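Local coordinates for extracellular solute-binding protein family 1 (PDB 4OVJ) that probably captures a solute outside the cell and delivers it to an ABC-type transporter, at residues D247-G252 with R273-A278; E145-K150 with K253-L258; G63-Y68 with Y89-A94; L120-I125 with I292-F297. All coordinates share one frame; numbering follows the deposited sequence. Where two conformers were deposited one is given.

The four contacts fall into two pairs, on what are probably the two lobes of a periplasmic-binding-protein fold. Contacts 1 and 2, with centres 7 Å apart, share a charge network: Arg273 NH1 of contact 1 lies 2.7 Å from Asp255 OD1 of contact 2 in a salt bridge. Contacts 3 and 4, centres 14 Å apart, also touch, Tyr89 CE1 packing 3.4 Å from Ser122 O. Contact 3 lies across the centre of the chain from contacts 1 and 2, its centre 34 Å from that of contact 1. Contact 4 is intermediate, its nearest atoms about 11 Å from contact 1. In relatives the solute binds in the cleft between lobes.

Contact 1: D247-G252 with R273-A278; sequences DPMVQG and RSLALA
Two donors converge on the backbone carbonyl oxygen of Met249: the guanidinium of Arg273 and the amide of Gly252. Arg273 NH2 lies 2.8 Å from Met249 O, in the carbonyl plane and on a lone pair, although the N-H is bent to 139° at the hydrogen. The oxygen also lies almost in the guanidinium plane. From within its own loop, Gly252 N donates to Met249 O at 3.1 Å, closing a type I turn. Arg273 reaches this far because its chain is extended from CG to NE. The same NH2 donates to Ser254 O, while NH1 makes salt bridges with Asp255 and Asp144, so that one guanidinium nitrogen faces two carboxylates, which probably offset its charge. An alanine in place of Arg273 is likely to deprive both acids of this cationic partner and leave the turn carbonyl with one donor fewer. The side chain of Met249, a selenomethionine, is extended and crosses the arginine at a slant, its CG 3.6 Å from Arg273 NH2. Its terminal CE meets Leu275 CD2 tip to tip at 3.6 Å. Two residues before Met249, Asp247 OD1 accepts from Met249 N at 2.9 Å, the donor standing above the carboxylate plane. The loop leading to strand 256-260 thus combines an Asx turn with a type I beta turn, and the arginine just before strand 275-278 clasps it.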
loop_
_atom_site.group_PDB
_atom_site.type_symbol
_atom_site.label_atom_id
_atom_site.label_comp_id
_atom_site.label_asym_id
_atom_site.label_seq_id
_atom_site.Cartn_x
_atom_site.Cartn_y
_atom_site.Cartn_z
ATOM N N ASP A 247 10.702 -8.049 15.989
ATOM C CA ASP A 247 11.385 -7.524 14.806
ATOM C C ASP A 247 12.822 -7.180 15.205
ATOM O O ASP A 247 13.022 -6.402 16.139
ATOM C CB ASP A 247 10.624 -6.286 14.315
ATOM C CG ASP A 247 11.227 -5.651 13.067
ATOM O OD1 ASP A 247 12.405 -5.930 12.711
ATOM O OD2 ASP A 247 10.498 -4.838 12.449
ATOM N N PRO A 248 13.833 -7.763 14.523
ATOM C CA PRO A 248 15.217 -7.451 14.937
ATOM C C PRO A 248 15.580 -5.973 14.895
ATOM O O PRO A 248 16.504 -5.544 15.600
ATOM C CB PRO A 248 16.094 -8.214 13.945
ATOM C CG PRO A 248 15.205 -9.029 13.101
ATOM C CD PRO A 248 13.773 -8.762 13.441
HETATM N N MSE A 249 14.889 -5.199 14.069
HETATM C CA MSE A 249 15.147 -3.760 14.053
HETATM C C MSE A 249 14.720 -3.119 15.355
HETATM O O MSE A 249 15.423 -2.268 15.902
HETATM C CB MSE A 249 14.462 -3.123 12.861
HETATM C CG MSE A 249 15.247 -1.871 12.558
HETATM SE SE MSE A 249 14.614 -1.138 10.883
HETATM C CE MSE A 249 15.691 0.478 11.101
ATOM N N VAL A 250 13.571 -3.540 15.879
ATOM C CA VAL A 250 13.086 -3.068 17.182
ATOM C C VAL A 250 14.028 -3.489 18.313
ATOM O O VAL A 250 14.203 -2.764 19.300
ATOM C CB VAL A 250 11.639 -3.569 17.427
ATOM C CG1 VAL A 250 11.167 -3.256 18.830
ATOM C CG2 VAL A 250 10.696 -2.949 16.402
ATOM N N GLN A 251 14.656 -4.652 18.163
ATOM C CA GLN A 251 15.596 -5.160 19.160
ATOM C C GLN A 251 16.989 -4.539 19.064
ATOM O O GLN A 251 17.854 -4.808 19.906
ATOM C CB GLN A 251 15.725 -6.671 19.024
ATOM C CG GLN A 251 14.410 -7.401 19.201
ATOM C CD GLN A 251 14.555 -8.878 18.967
ATOM O OE1 GLN A 251 15.641 -9.371 18.666
ATOM N NE2 GLN A 251 13.471 -9.601 19.121
ATOM N N GLY A 252 17.212 -3.739 18.032
ATOM C CA GLY A 252 18.514 -3.132 17.788
ATOM C C GLY A 252 19.556 -4.048 17.166
ATOM O O GLY A 252 20.739 -3.717 17.137
ATOM N N ARG A 273 17.292 5.924 18.003
ATOM C CA ARG A 273 18.103 6.130 16.812
ATOM C C ARG A 273 17.248 6.649 15.676
ATOM O O ARG A 273 16.125 6.195 15.466
ATOM C CB ARG A 273 18.812 4.845 16.397
ATOM C CG ARG A 273 17.893 3.676 16.072
ATOM C CD ARG A 273 18.763 2.482 15.845
ATOM N NE ARG A 273 18.011 1.249 15.695
ATOM C CZ ARG A 273 18.420 0.202 14.989
ATOM N NH1 ARG A 273 19.557 0.239 14.323
ATOM N NH2 ARG A 273 17.689 -0.900 14.959
ATOM N N SER A 274 17.784 7.630 14.968
ATOM C CA SER A 274 17.048 8.284 13.897
ATOM C C SER A 274 16.946 7.398 12.672
ATOM O O SER A 274 17.948 6.879 12.173
ATOM C CB SER A 274 17.733 9.588 13.526
ATOM O OG SER A 274 17.761 10.439 14.648
ATOM N N LEU A 275 15.719 7.249 12.187
ATOM C CA LEU A 275 15.449 6.471 10.985
ATOM C C LEU A 275 15.206 7.373 9.784
ATOM O O LEU A 275 14.658 8.473 9.904
ATOM C CB LEU A 275 14.230 5.593 11.200
ATOM C CG LEU A 275 14.297 4.643 12.386
ATOM C CD1 LEU A 275 13.051 3.757 12.423
ATOM C CD2 LEU A 275 15.564 3.797 12.355
ATOM N N ALA A 276 15.656 6.907 8.635
ATOM C CA ALA A 276 15.451 7.600 7.372
ATOM C C ALA A 276 14.882 6.611 6.364
ATOM O O ALA A 276 14.843 5.403 6.608
ATOM C CB ALA A 276 16.751 8.197 6.869
ATOM N N LEU A 277 14.441 7.156 5.246
ATOM C CA LEU A 277 13.728 6.426 4.221
ATOM C C LEU A 277 14.385 6.563 2.859
ATOM O O LEU A 277 14.808 7.647 2.454
ATOM C CB LEU A 277 12.298 6.933 4.144
ATOM C CG LEU A 277 11.505 6.950 5.449
ATOM C CD1 LEU A 277 10.141 7.589 5.258
ATOM C CD2 LEU A 277 11.345 5.538 5.953
ATOM N N ALA A 278 14.460 5.444 2.157
ATOM C CA ALA A 278 14.901 5.408 0.769
ATOM C C ALA A 278 13.883 4.659 -0.053
ATOM O O ALA A 278 13.156 3.810 0.463
ATOM C CB ALA A 278 16.244 4.734 0.652
#

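Contact 2: E145-K150 with K253-L258; sequences EAAFAK and KSDAEL
The Phe148 ring turns its edge to the backbone carbonyl of Asp255, with CE1 3.4 Å from Asp255 O and the oxygen near the ring plane. Ala256 CB comes in obliquely, 3.8 Å from both Phe148 CE1 and CZ. Beyond the two segments, the ring meets Trp163 with nearly parallel planes and Tyr143 edge-to-face, while Ile166, Leu167 and Val170 of helix 160-174 also pack against it. A serine in place of Phe148 would probably open a gap between Ala256 and that helix and cost Trp163 and Tyr143 their ring partner. One residue earlier on the short helix, the methyl of Ala147 points at the acid: its CB is 3.4 Å from Asp255 OD2. The carboxylate comes to the methyl with CG anti to its own carbonyl carbon, chi1 -71°. Its other oxygen, OD1, is engaged by Arg273 in a salt bridge. Lys150 NZ stands 6.8 Å from Asp255 OD2, too far for a salt bridge, so it could add at most a weak long-range attraction. Helix 145-149 is thereby laid against the beginning of strand 256-260 without a hydrogen bond between the two segments. The join rests on van der Waals contact and on aromatic C-H facing a carbonyl oxygen, whereas the buried negative charge of Asp255 is probably balanced chiefly by Arg273.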
loop_
_atom_site.group_PDB
_atom_site.type_symbol
_atom_site.label_atom_id
_atom_site.label_comp_id
_atom_site.label_asym_id
_atom_site.label_seq_id
_atom_site.Cartn_x
_atom_site.Cartn_y
_atom_site.Cartn_z
ATOM N N GLU A 145 20.051 5.803 10.033
ATOM C CA GLU A 145 20.882 6.799 9.363
ATOM C C GLU A 145 22.338 6.734 9.776
ATOM O O GLU A 145 23.230 6.712 8.931
ATOM C CB GLU A 145 20.393 8.195 9.693
ATOM C CG GLU A 145 19.284 8.691 8.831
ATOM C CD GLU A 145 19.226 10.206 8.859
ATOM O OE1 GLU A 145 19.154 10.765 9.980
ATOM O OE2 GLU A 145 19.277 10.825 7.769
ATOM N N ALA A 146 22.582 6.737 11.080
ATOM C CA ALA A 146 23.944 6.756 11.571
ATOM C C ALA A 146 24.698 5.482 11.219
ATOM O O ALA A 146 25.878 5.545 10.875
ATOM C CB ALA A 146 23.981 7.008 13.076
ATOM N N ALA A 147 24.027 4.333 11.257
ATOM C CA ALA A 147 24.683 3.088 10.883
ATOM C C ALA A 147 25.099 3.081 9.410
ATOM O O ALA A 147 26.209 2.692 9.071
ATOM C CB ALA A 147 23.798 1.889 11.170
ATOM N N PHE A 148 24.194 3.494 8.533
ATOM C CA PHE A 148 24.477 3.481 7.105
ATOM C C PHE A 148 25.478 4.555 6.695
ATOM O O PHE A 148 26.202 4.375 5.726
ATOM C CB PHE A 148 23.175 3.528 6.287
ATOM C CG PHE A 148 22.564 2.165 6.141
ATOM C CD1 PHE A 148 21.891 1.585 7.215
ATOM C CD2 PHE A 148 22.759 1.428 4.976
ATOM C CE1 PHE A 148 21.394 0.288 7.122
ATOM C CE2 PHE A 148 22.259 0.138 4.868
ATOM C CZ PHE A 148 21.566 -0.427 5.944
ATOM N N ALA A 149 25.537 5.650 7.444
ATOM C CA ALA A 149 26.561 6.668 7.210
ATOM C C ALA A 149 27.974 6.094 7.377
ATOM O O ALA A 149 28.919 6.593 6.755
ATOM C CB ALA A 149 26.340 7.889 8.103
ATOM N N LYS A 150 28.119 5.021 8.165
ATOM C CA LYS A 150 29.423 4.357 8.311
ATOM C C LYS A 150 29.892 3.685 7.012
ATOM O O LYS A 150 31.088 3.416 6.849
ATOM C CB LYS A 150 29.381 3.325 9.443
ATOM C CG LYS A 150 29.076 3.935 10.791
ATOM C CD LYS A 150 28.902 2.895 11.881
ATOM C CE LYS A 150 28.633 3.572 13.212
ATOM N NZ LYS A 150 28.482 2.578 14.295
ATOM N N LYS A 253 19.110 -5.194 16.659
ATOM C CA LYS A 253 19.998 -6.212 16.119
ATOM C C LYS A 253 20.164 -6.070 14.609
ATOM O O LYS A 253 21.104 -6.617 14.034
ATOM C CB LYS A 253 19.450 -7.598 16.466
ATOM C CG LYS A 253 19.402 -7.869 17.966
ATOM C CD LYS A 253 18.947 -9.288 18.270
ATOM C CE LYS A 253 18.780 -9.499 19.768
ATOM N NZ LYS A 253 20.050 -9.225 20.493
ATOM N N SER A 254 19.243 -5.345 13.976
ATOM C CA SER A 254 19.282 -5.091 12.534
ATOM C C SER A 254 19.176 -3.588 12.314
ATOM O O SER A 254 18.521 -2.888 13.097
ATOM C CB SER A 254 18.120 -5.773 11.845
ATOM O OG SER A 254 18.031 -5.370 10.486
ATOM N N ASP A 255 19.777 -3.104 11.236
ATOM C CA ASP A 255 19.841 -1.671 10.977
ATOM C C ASP A 255 18.955 -1.174 9.845
ATOM O O ASP A 255 18.977 0.012 9.537
ATOM C CB ASP A 255 21.311 -1.247 10.789
ATOM C CG ASP A 255 22.095 -1.298 12.110
ATOM O OD1 ASP A 255 21.449 -1.298 13.182
ATOM O OD2 ASP A 255 23.341 -1.336 12.095
ATOM N N ALA A 256 18.140 -2.048 9.258
ATOM C CA ALA A 256 17.240 -1.646 8.166
ATOM C C ALA A 256 16.183 -2.685 7.909
ATOM O O ALA A 256 16.360 -3.856 8.224
ATOM C CB ALA A 256 18.012 -1.403 6.865
ATOM N N GLU A 257 15.118 -2.248 7.255
ATOM C CA GLU A 257 14.032 -3.118 6.874
ATOM C C GLU A 257 13.339 -2.542 5.636
ATOM O O GLU A 257 13.074 -1.337 5.573
ATOM C CB GLU A 257 13.082 -3.191 8.069
ATOM C CG GLU A 257 11.944 -4.137 7.928
ATOM C CD GLU A 257 11.242 -4.386 9.257
ATOM O OE1 GLU A 257 11.538 -3.727 10.313
ATOM O OE2 GLU A 257 10.403 -5.279 9.232
ATOM N N LEU A 258 13.105 -3.402 4.647
ATOM C CA LEU A 258 12.331 -3.090 3.457
ATOM C C LEU A 258 10.898 -3.458 3.786
ATOM O O LEU A 258 10.586 -4.641 3.960
ATOM C CB LEU A 258 12.821 -3.927 2.268
ATOM C CG LEU A 258 11.912 -3.942 1.033
ATOM C CD1 LEU A 258 11.807 -2.545 0.467
ATOM C CD2 LEU A 258 12.433 -4.930 -0.001
#

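Contact 3: G63-Y68 with Y89-A94; sequences GPFNQY and YEYIDA
Phe65 projects the far end of its ring onto Tyr91, with CZ and CE1 straddling Tyr91 CE2, each at 3.8 Å. The two rings meet obliquely, in an apolar contact that is no regular stack. It joins two consecutive connections of a Rossmann-like alpha/beta lobe, as in periplasmic binding proteins: strands 55-61 and 84-87 both run parallel to strand 25-31, helix 65-77 links them in a beta-alpha-beta crossover, and helix 92-98 follows the second strand. Phe65 is the first residue of helix 65-77, right after Pro64 at the N-cap position. With CG anti to the backbone N (chi1 -175°), its ring is carried out from the helix start to the loop that leads into helix 92-98. The carboxylate of Glu90 comes to the same end of the ring, its OE1 4.0 Å from Phe65 CZ. Carboxylate and ring planes differ by only 26°, but the approach is oblique, a van der Waals contact at the ring's end. Beyond the pair, Phe69 meets both Phe65 and Tyr91, and Trp32 meets Phe65 edge-to-face, so the aromatic contact extends one turn further along the helix and toward the end of strand 25-31. A water bridge, doubtful because Asn66 has two conformers, links Asn66 and Tyr91: the water donates to Asn66 OD1 at 2.8 Å and lies 2.6 Å from Tyr91 OH. One face of the Tyr91 ring carries its own neighbour in sequence, Glu90 CG, sitting 4.0 Å above the ring plane over the ring centre.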
loop_
_atom_site.group_PDB
_atom_site.type_symbol
_atom_site.label_atom_id
_atom_site.label_comp_id
_atom_site.label_asym_id
_atom_site.label_seq_id
_atom_site.Cartn_x
_atom_site.Cartn_y
_atom_site.Cartn_z
ATOM N N GLY A 63 -19.915 -0.603 9.843
ATOM C CA GLY A 63 -19.098 -1.471 10.699
ATOM C C GLY A 63 -17.823 -1.917 10.002
ATOM O O GLY A 63 -17.356 -1.268 9.079
ATOM N N PRO A 64 -17.254 -3.046 10.430
ATOM C CA PRO A 64 -16.045 -3.549 9.787
ATOM C C PRO A 64 -16.259 -3.952 8.315
ATOM O O PRO A 64 -17.394 -4.158 7.870
ATOM C CB PRO A 64 -15.683 -4.784 10.623
ATOM C CG PRO A 64 -16.426 -4.643 11.899
ATOM C CD PRO A 64 -17.680 -3.897 11.555
ATOM N N PHE A 65 -15.144 -4.071 7.609
ATOM C CA PHE A 65 -15.076 -4.375 6.173
ATOM C C PHE A 65 -16.103 -5.403 5.695
ATOM O O PHE A 65 -16.924 -5.107 4.840
ATOM C CB PHE A 65 -13.641 -4.827 5.840
ATOM C CG PHE A 65 -13.373 -5.069 4.373
ATOM C CD1 PHE A 65 -13.595 -6.308 3.810
ATOM C CD2 PHE A 65 -12.834 -4.063 3.579
ATOM C CE1 PHE A 65 -13.326 -6.529 2.466
ATOM C CE2 PHE A 65 -12.551 -4.279 2.239
ATOM C CZ PHE A 65 -12.804 -5.514 1.680
ATOM N N ASN A 66 -16.058 -6.613 6.244
ATOM C CA ASN A 66 -16.918 -7.677 5.739
ATOM C C ASN A 66 -18.397 -7.383 5.977
ATOM O O ASN A 66 -19.239 -7.631 5.108
ATOM C CB ASN A 66 -16.531 -9.017 6.361
ATOM C CG ASN A 66 -15.233 -9.571 5.805
ATOM O OD1 ASN A 66 -14.904 -9.374 4.636
ATOM N ND2 ASN A 66 -14.497 -10.294 6.640
ATOM N N GLN A 67 -18.711 -6.832 7.145
ATOM C CA GLN A 67 -20.092 -6.484 7.472
ATOM C C GLN A 67 -20.610 -5.438 6.501
ATOM O O GLN A 67 -21.717 -5.554 5.970
ATOM C CB GLN A 67 -20.194 -5.950 8.894
ATOM C CG GLN A 67 -21.621 -5.683 9.338
ATOM C CD GLN A 67 -21.696 -5.123 10.740
ATOM O OE1 GLN A 67 -22.466 -4.207 11.016
ATOM N NE2 GLN A 67 -20.893 -5.674 11.636
ATOM N N TYR A 68 -19.789 -4.423 6.263
ATOM C CA TYR A 68 -20.132 -3.342 5.338
ATOM C C TYR A 68 -20.425 -3.868 3.944
ATOM O O TYR A 68 -21.481 -3.579 3.384
ATOM C CB TYR A 68 -19.008 -2.330 5.272
ATOM C CG TYR A 68 -19.133 -1.296 4.185
ATOM C CD1 TYR A 68 -19.975 -0.203 4.325
ATOM C CD2 TYR A 68 -18.364 -1.388 3.029
ATOM C CE1 TYR A 68 -20.071 0.758 3.329
ATOM C CE2 TYR A 68 -18.430 -0.422 2.047
ATOM C CZ TYR A 68 -19.297 0.648 2.201
ATOM O OH TYR A 68 -19.349 1.621 1.249
ATOM N N TYR A 89 -10.496 -2.024 -3.543
ATOM C CA TYR A 89 -9.907 -2.548 -4.779
ATOM C C TYR A 89 -10.449 -3.925 -5.164
ATOM O O TYR A 89 -10.634 -4.210 -6.352
ATOM C CB TYR A 89 -8.379 -2.583 -4.644
ATOM C CG TYR A 89 -7.614 -2.720 -5.940
ATOM C CD1 TYR A 89 -7.911 -1.927 -7.047
ATOM C CD2 TYR A 89 -6.571 -3.631 -6.050
ATOM C CE1 TYR A 89 -7.203 -2.050 -8.232
ATOM C CE2 TYR A 89 -5.851 -3.762 -7.223
ATOM C CZ TYR A 89 -6.173 -2.974 -8.320
ATOM O OH TYR A 89 -5.462 -3.111 -9.488
ATOM N N GLU A 90 -10.713 -4.766 -4.169
ATOM C CA GLU A 90 -11.261 -6.113 -4.387
ATOM C C GLU A 90 -12.640 -6.122 -5.080
ATOM O O GLU A 90 -12.966 -7.060 -5.828
ATOM C CB GLU A 90 -11.364 -6.851 -3.039
ATOM C CG GLU A 90 -12.029 -8.223 -3.122
ATOM C CD GLU A 90 -11.985 -9.016 -1.826
ATOM O OE1 GLU A 90 -11.568 -8.469 -0.776
ATOM O OE2 GLU A 90 -12.385 -10.202 -1.865
ATOM N N TYR A 91 -13.451 -5.108 -4.807
ATOM C CA TYR A 91 -14.847 -5.096 -5.229
ATOM C C TYR A 91 -15.211 -4.082 -6.305
ATOM O O TYR A 91 -16.318 -4.125 -6.862
ATOM C CB TYR A 91 -15.724 -4.851 -4.011
ATOM C CG TYR A 91 -15.724 -6.000 -3.020
ATOM C CD1 TYR A 91 -16.129 -7.271 -3.399
ATOM C CD2 TYR A 91 -15.317 -5.810 -1.717
ATOM C CE1 TYR A 91 -16.128 -8.319 -2.492
ATOM C CE2 TYR A 91 -15.324 -6.841 -0.802
ATOM C CZ TYR A 91 -15.724 -8.089 -1.189
ATOM O OH TYR A 91 -15.721 -9.102 -0.266
ATOM N N ILE A 92 -14.296 -3.181 -6.630
ATOM C CA ILE A 92 -14.636 -2.085 -7.521
ATOM C C ILE A 92 -15.020 -2.589 -8.920
ATOM O O ILE A 92 -15.950 -2.057 -9.525
ATOM C CB ILE A 92 -13.528 -1.003 -7.563
ATOM C CG1 ILE A 92 -14.038 0.245 -8.292
ATOM C CG2 ILE A 92 -12.241 -1.545 -8.168
ATOM C CD1 ILE A 92 -13.175 1.465 -8.057
ATOM N N ASP A 93 -14.342 -3.631 -9.414
ATOM C CA ASP A 93 -14.659 -4.161 -10.742
ATOM C C ASP A 93 -16.110 -4.618 -10.792
ATOM O O ASP A 93 -16.834 -4.306 -11.750
ATOM C CB ASP A 93 -13.743 -5.332 -11.116
ATOM C CG ASP A 93 -14.104 -5.950 -12.464
ATOM O OD1 ASP A 93 -13.736 -5.362 -13.503
ATOM O OD2 ASP A 93 -14.745 -7.033 -12.485
ATOM N N ALA A 94 -16.523 -5.364 -9.772
ATOM C CA ALA A 94 -17.875 -5.927 -9.739
ATOM C C ALA A 94 -18.931 -4.821 -9.749
ATOM O O ALA A 94 -19.857 -4.842 -10.569
ATOM C CB ALA A 94 -18.045 -6.828 -8.529
HETATM O O HOH W 1 -16.129 -8.546 2.285
#

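Contact 4: L120-I125 with I292-F297; sequences LKSGYI and IKPSQF
Ser122 sets its hydroxyl against the edge of the Phe297 ring, OG lying 3.5 Å from Phe297 CE2 and near the ring plane. The hydroxyl reaches this place by sitting between the backbone N and the carbonyl carbon of its own residue (chi1 70°), a rotamer that also lets OG hydrogen-bond to Val119 O of helix 117-121. The buried polar atom is therefore satisfied by a carbonyl of the preceding helix, and what it offers across the contact is van der Waals contact. Pro294 comes up beside it, its CG 3.7 Å from Ser122 OG. Phe297 has CG anti to its carbonyl carbon (chi1 -63°), with the ring swung to chi2 80°. This directs CE2 and CZ into the turn: CZ lies 3.6 Å from Ser122 O, and CE2 is 3.7 Å from Gly123 CA. The ring thus packs on the bare alpha carbon of Gly123 as well as on the serine. The type I turn from Lys121 to Tyr124 holds this backbone in shape, Tyr124 N donating to Lys121 O at 3.0 Å. Pro133 of strand 128-144 touches Ser122, Pro294 and Phe297 alike, and Phe297 has backbone bonding to Met87 of strand 84-87. The turn between helix 117-121 and strand 124-125 is thus packed on strand 293-300, which pairs antiparallel with both 84-87 and 128-144.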
loop_
_atom_site.group_PDB
_atom_site.type_symbol
_atom_site.label_atom_id
_atom_site.label_comp_id
_atom_site.label_asym_id
_atom_site.label_seq_id
_atom_site.Cartn_x
_atom_site.Cartn_y
_atom_site.Cartn_z
ATOM N N LEU A 120 -4.335 7.154 -9.940
ATOM C CA LEU A 120 -5.685 7.209 -10.519
ATOM C C LEU A 120 -6.042 5.967 -11.336
ATOM O O LEU A 120 -7.196 5.544 -11.331
ATOM C CB LEU A 120 -5.871 8.444 -11.384
ATOM C CG LEU A 120 -6.130 9.719 -10.613
ATOM C CD1 LEU A 120 -5.925 10.924 -11.519
ATOM C CD2 LEU A 120 -7.532 9.718 -9.990
ATOM N N LYS A 121 -5.053 5.395 -12.019
ATOM C CA LYS A 121 -5.264 4.219 -12.856
ATOM C C LYS A 121 -5.880 3.050 -12.081
ATOM O O LYS A 121 -6.632 2.255 -12.646
ATOM C CB LYS A 121 -3.940 3.790 -13.493
ATOM C CG LYS A 121 -4.087 2.747 -14.578
ATOM C CD LYS A 121 -4.896 3.275 -15.749
ATOM C CE LYS A 121 -4.825 2.336 -16.944
ATOM N NZ LYS A 121 -6.121 2.311 -17.674
ATOM N N SER A 122 -5.583 2.960 -10.788
ATOM C CA SER A 122 -6.142 1.899 -9.936
ATOM C C SER A 122 -7.677 1.956 -9.818
ATOM O O SER A 122 -8.304 0.958 -9.499
ATOM C CB SER A 122 -5.484 1.883 -8.551
ATOM O OG SER A 122 -5.845 2.997 -7.772
ATOM N N GLY A 123 -8.274 3.114 -10.094
ATOM C CA GLY A 123 -9.729 3.270 -10.044
ATOM C C GLY A 123 -10.409 3.077 -11.390
ATOM O O GLY A 123 -11.627 3.211 -11.487
ATOM N N TYR A 124 -9.628 2.773 -12.432
ATOM C CA TYR A 124 -10.166 2.599 -13.784
ATOM C C TYR A 124 -10.644 1.169 -14.017
ATOM O O TYR A 124 -10.002 0.198 -13.609
ATOM C CB TYR A 124 -9.148 2.987 -14.865
ATOM C CG TYR A 124 -9.195 4.430 -15.291
ATOM C CD1 TYR A 124 -8.599 5.421 -14.530
ATOM C CD2 TYR A 124 -9.830 4.806 -16.480
ATOM C CE1 TYR A 124 -8.633 6.746 -14.924
ATOM C CE2 TYR A 124 -9.869 6.129 -16.884
ATOM C CZ TYR A 124 -9.267 7.096 -16.103
ATOM O OH TYR A 124 -9.311 8.410 -16.491
ATOM N N ILE A 125 -11.795 1.061 -14.664
ATOM C CA ILE A 125 -12.312 -0.215 -15.146
ATOM C C ILE A 125 -12.784 0.060 -16.576
ATOM O O ILE A 125 -13.588 0.957 -16.799
ATOM C CB ILE A 125 -13.486 -0.719 -14.281
ATOM C CG1 ILE A 125 -13.082 -0.913 -12.805
ATOM C CG2 ILE A 125 -14.043 -2.026 -14.836
ATOM C CD1 ILE A 125 -12.139 -2.074 -12.552
ATOM N N ILE A 292 2.113 2.287 -5.983
ATOM C CA ILE A 292 1.442 2.860 -4.835
ATOM C C ILE A 292 0.191 2.034 -4.593
ATOM O O ILE A 292 -0.606 1.839 -5.494
ATOM C CB ILE A 292 1.048 4.333 -5.078
ATOM C CG1 ILE A 292 2.213 5.136 -5.654
ATOM C CG2 ILE A 292 0.548 4.956 -3.787
ATOM C CD1 ILE A 292 3.471 5.116 -4.823
ATOM N N LYS A 293 0.016 1.564 -3.371
ATOM C CA LYS A 293 -1.154 0.771 -3.031
ATOM C C LYS A 293 -2.245 1.731 -2.571
ATOM O O LYS A 293 -2.031 2.487 -1.634
ATOM C CB LYS A 293 -0.811 -0.195 -1.907
ATOM C CG LYS A 293 -1.947 -1.106 -1.474
ATOM C CD LYS A 293 -1.460 -2.074 -0.402
ATOM C CE LYS A 293 -2.621 -2.683 0.358
ATOM N NZ LYS A 293 -3.317 -3.694 -0.475
ATOM N N PRO A 294 -3.412 1.718 -3.238
ATOM C CA PRO A 294 -4.534 2.510 -2.751
ATOM C C PRO A 294 -5.172 1.840 -1.540
ATOM O O PRO A 294 -5.528 0.656 -1.592
ATOM C CB PRO A 294 -5.479 2.531 -3.951
ATOM C CG PRO A 294 -5.242 1.220 -4.623
ATOM C CD PRO A 294 -3.794 0.868 -4.390
ATOM N N SER A 295 -5.302 2.564 -0.436
ATOM C CA SER A 295 -5.855 1.955 0.765
ATOM C C SER A 295 -7.323 1.600 0.549
ATOM O O SER A 295 -7.789 0.532 0.938
ATOM C CB SER A 295 -5.737 2.916 1.937
ATOM O OG SER A 295 -4.380 3.268 2.114
ATOM N N GLN A 296 -8.031 2.545 -0.040
ATOM C CA GLN A 296 -9.468 2.467 -0.275
ATOM C C GLN A 296 -9.772 3.510 -1.324
ATOM O O GLN A 296 -8.876 4.219 -1.762
ATOM C CB GLN A 296 -10.308 2.789 0.972
ATOM C CG GLN A 296 -9.723 2.490 2.328
ATOM C CD GLN A 296 -10.566 3.056 3.443
ATOM O OE1 GLN A 296 -11.158 4.145 3.306
ATOM N NE2 GLN A 296 -10.628 2.343 4.548
ATOM N N PHE A 297 -11.031 3.605 -1.721
ATOM C CA PHE A 297 -11.486 4.538 -2.740
ATOM C C PHE A 297 -12.755 5.237 -2.289
ATOM O O PHE A 297 -13.551 4.668 -1.544
ATOM C CB PHE A 297 -11.860 3.821 -4.045
ATOM C CG PHE A 297 -10.737 3.113 -4.715
ATOM C CD1 PHE A 297 -10.334 1.863 -4.275
ATOM C CD2 PHE A 297 -10.114 3.663 -5.834
ATOM C CE1 PHE A 297 -9.285 1.203 -4.886
ATOM C CE2 PHE A 297 -9.081 2.988 -6.461
ATOM C CZ PHE A 297 -8.656 1.765 -5.974
#